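Local coordinates for protein xyloglucan-specific endo-beta-1,4-glucanase (Uncultured bacterium, PDB 4W88) that hydrolyses internal beta-1,4-glucosidic bonds in the backbone of xyloglucan, as a family 5 glycoside hydrolase from a ruminal metagenome, at residues A[230-235]-A[273-278]. The protein carries 1 engineered substitution. Numbering follows the deposited sequence.
Sequences FTYVAD and GAQFKE. With BGC (beta-D-glucopyranose), chain C.
Thr-231, the last residue of helix 228-231, lies against Ala-274 with their CA atoms 4.1 Å apart. Beside this pair, Gln-275 N gives a nearly straight hydrogen bond (164°) to Thr-231 O at 2.9 Å. One water adds a second link, donating to Phe-230 O and to Gln-275 O. The helix end is gripped by Lys-277, whose extended chain brings NZ to Phe-230 O at 2.9 Å and to Tyr-232 O at 2.8 Å, coming from above each carbonyl plane; Tyr-238 O takes a third bond. With an alanine at Lys-277, the carbonyls of Phe-230 and Tyr-232 would probably each lose this charged donor, and the turn out of the helix would be held less firmly to the loop. Gln-275 reaches across to the same segment: with CG anti to its carbonyl carbon (chi1 -68°) and the chain extended beyond, its amide comes over one face of the Tyr-232 ring. There NE2 sits 3.2 Å from Tyr-232 CD2, toward the rim, the two planes 70° apart. The same NE2 donates to a second water, which also accepts from Val-233 N and so ties the amide to the backbone after the helix. On the apolar side, Phe-230 CE2 meets Ala-274 CB at 4.1 Å, close to Trp-286 of helix 280-295. The hydroxyl of Tyr-232 points to the bound glucose, its OH 3.0 Å from BGC O3. The contact thus joins the loops that follow barrel strands 218-223 and 267-272, at the C-terminal strand ends where a (beta/alpha)8 TIM barrel carries its active site, and backs a tyrosine of the glycan pocket.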
loop_
_atom_site.group_PDB
_atom_site.type_symbol
_atom_site.label_atom_id
_atom_site.label_comp_id
_atom_site.label_asym_id
_atom_site.label_seq_id
_atom_site.Cartn_x
_atom_site.Cartn_y
_atom_site.Cartn_z
ATOM N N PHE A 230 2.427 19.641 3.409
ATOM C CA PHE A 230 3.839 19.499 3.101
ATOM C C PHE A 230 4.084 18.517 1.957
ATOM O O PHE A 230 4.940 18.741 1.101
ATOM C CB PHE A 230 4.620 19.059 4.330
ATOM C CG PHE A 230 6.076 18.884 4.046
ATOM C CD1 PHE A 230 6.882 19.986 3.795
ATOM C CD2 PHE A 230 6.641 17.652 4.016
ATOM C CE1 PHE A 230 8.230 19.807 3.489
ATOM C CE2 PHE A 230 7.974 17.484 3.711
ATOM C CZ PHE A 230 8.759 18.553 3.431
ATOM N N THR A 231 3.358 17.385 1.979
ATOM C CA THR A 231 3.682 16.279 1.082
ATOM C C THR A 231 3.088 16.401 -0.319
ATOM O O THR A 231 3.616 15.836 -1.317
ATOM C CB THR A 231 3.207 14.920 1.691
ATOM O OG1 THR A 231 1.817 15.020 1.987
ATOM C CG2 THR A 231 3.949 14.640 3.000
ATOM N N TYR A 232 1.962 17.128 -0.377
ATOM C CA TYR A 232 1.226 17.410 -1.652
ATOM C C TYR A 232 1.273 18.878 -2.068
ATOM O O TYR A 232 1.672 19.712 -1.305
ATOM C CB TYR A 232 -0.243 16.933 -1.546
ATOM C CG TYR A 232 -0.429 15.407 -1.769
ATOM C CD1 TYR A 232 0.037 14.475 -0.805
ATOM C CD2 TYR A 232 -1.008 14.927 -2.940
ATOM C CE1 TYR A 232 -0.116 13.102 -1.043
ATOM C CE2 TYR A 232 -1.156 13.581 -3.172
ATOM C CZ TYR A 232 -0.712 12.711 -2.242
ATOM O OH TYR A 232 -0.883 11.363 -2.505
ATOM N N VAL A 233 0.944 19.143 -3.307
ATOM C CA VAL A 233 0.794 20.502 -3.819
ATOM C C VAL A 233 -0.702 20.843 -3.849
ATOM O O VAL A 233 -1.480 20.069 -4.398
ATOM C CB VAL A 233 1.371 20.657 -5.223
ATOM C CG1 VAL A 233 1.236 22.126 -5.706
ATOM C CG2 VAL A 233 2.806 20.225 -5.231
ATOM N N ALA A 234 -1.088 21.925 -3.162
ATOM C CA ALA A 234 -2.493 22.330 -3.009
ATOM C C ALA A 234 -2.515 23.763 -2.524
ATOM O O ALA A 234 -1.456 24.264 -2.174
ATOM C CB ALA A 234 -3.178 21.462 -2.004
ATOM N N ASP A 235 -3.725 24.371 -2.477
ATOM C CA ASP A 235 -3.893 25.706 -1.984
ATOM C C ASP A 235 -3.631 25.593 -0.498
ATOM O O ASP A 235 -4.313 24.889 0.210
ATOM C CB ASP A 235 -5.344 26.146 -2.255
ATOM C CG ASP A 235 -5.779 27.467 -1.541
ATOM O OD1 ASP A 235 -4.977 28.246 -1.005
ATOM O OD2 ASP A 235 -7.022 27.727 -1.536
ATOM N N GLY A 273 5.208 9.449 1.765
ATOM C CA GLY A 273 6.225 10.091 0.931
ATOM C C GLY A 273 5.946 11.588 0.837
ATOM O O GLY A 273 4.934 12.065 1.355
ATOM N N ALA A 274 6.859 12.348 0.209
ATOM C CA ALA A 274 6.694 13.777 0.034
ATOM C C ALA A 274 7.074 14.151 -1.382
ATOM O O ALA A 274 8.093 13.763 -1.856
ATOM C CB ALA A 274 7.607 14.460 1.031
ATOM N N GLN A 275 6.221 14.891 -2.054
ATOM C CA GLN A 275 6.532 15.313 -3.375
ATOM C C GLN A 275 7.719 16.282 -3.339
ATOM O O GLN A 275 7.872 17.109 -2.423
ATOM C CB GLN A 275 5.332 15.992 -4.064
ATOM C CG GLN A 275 4.200 15.038 -4.347
ATOM C CD GLN A 275 2.954 15.693 -4.891
ATOM O OE1 GLN A 275 3.013 16.628 -5.704
ATOM N NE2 GLN A 275 1.800 15.199 -4.450
ATOM N N PHE A 276 8.595 16.078 -4.302
ATOM C CA PHE A 276 9.794 16.882 -4.451
ATOM C C PHE A 276 9.461 18.295 -4.888
ATOM O O PHE A 276 8.877 18.487 -5.956
ATOM C CB PHE A 276 10.855 16.296 -5.413
ATOM C CG PHE A 276 12.122 17.098 -5.437
ATOM C CD1 PHE A 276 12.923 17.147 -4.269
ATOM C CD2 PHE A 276 12.549 17.764 -6.575
ATOM C CE1 PHE A 276 14.085 17.903 -4.227
ATOM C CE2 PHE A 276 13.754 18.493 -6.547
ATOM C CZ PHE A 276 14.508 18.552 -5.373
ATOM N N LYS A 277 9.829 19.264 -4.054
ATOM C CA LYS A 277 9.496 20.699 -4.292
ATOM C C LYS A 277 10.761 21.566 -4.202
ATOM O O LYS A 277 10.760 22.623 -3.573
ATOM C CB LYS A 277 8.498 21.178 -3.227
ATOM C CG LYS A 277 7.151 20.478 -3.128
ATOM C CD LYS A 277 6.398 20.869 -1.874
ATOM C CE LYS A 277 5.068 20.116 -1.839
ATOM N NZ LYS A 277 4.189 20.743 -0.799
ATOM N N GLU A 278 11.857 21.043 -4.807
ATOM C CA GLU A 278 13.189 21.691 -4.817
ATOM C C GLU A 278 13.582 22.011 -3.386
ATOM O O GLU A 278 14.082 23.109 -3.081
ATOM C CB GLU A 278 13.262 22.911 -5.717
ATOM C CG GLU A 278 12.679 22.618 -7.053
ATOM C CD GLU A 278 13.505 22.846 -8.171
ATOM O OE1 GLU A 278 14.102 21.826 -8.559
ATOM O OE2 GLU A 278 13.492 24.021 -8.635
HETATM C C2 BGC C . -4.717 11.858 -2.035
HETATM C C3 BGC C . -4.370 10.372 -2.218
HETATM C C4 BGC C . -3.625 9.826 -1.048
HETATM C C5 BGC C . -4.552 10.410 0.095
HETATM C C6 BGC C . -3.862 9.946 1.320
HETATM C C1 BGC C . -5.675 12.288 -0.982
HETATM O O2 BGC C . -5.490 12.102 -3.115
HETATM O O3 BGC C . -3.565 10.312 -3.371
HETATM O O4 BGC C . -3.151 8.408 -1.325
HETATM O O5 BGC C . -4.911 11.898 0.026
HETATM O O6 BGC C . -4.541 10.082 2.542
HETATM O O HOH W 1 7.720 18.374 0.008
HETATM O O HOH W 2 -0.155 17.242 -5.446
#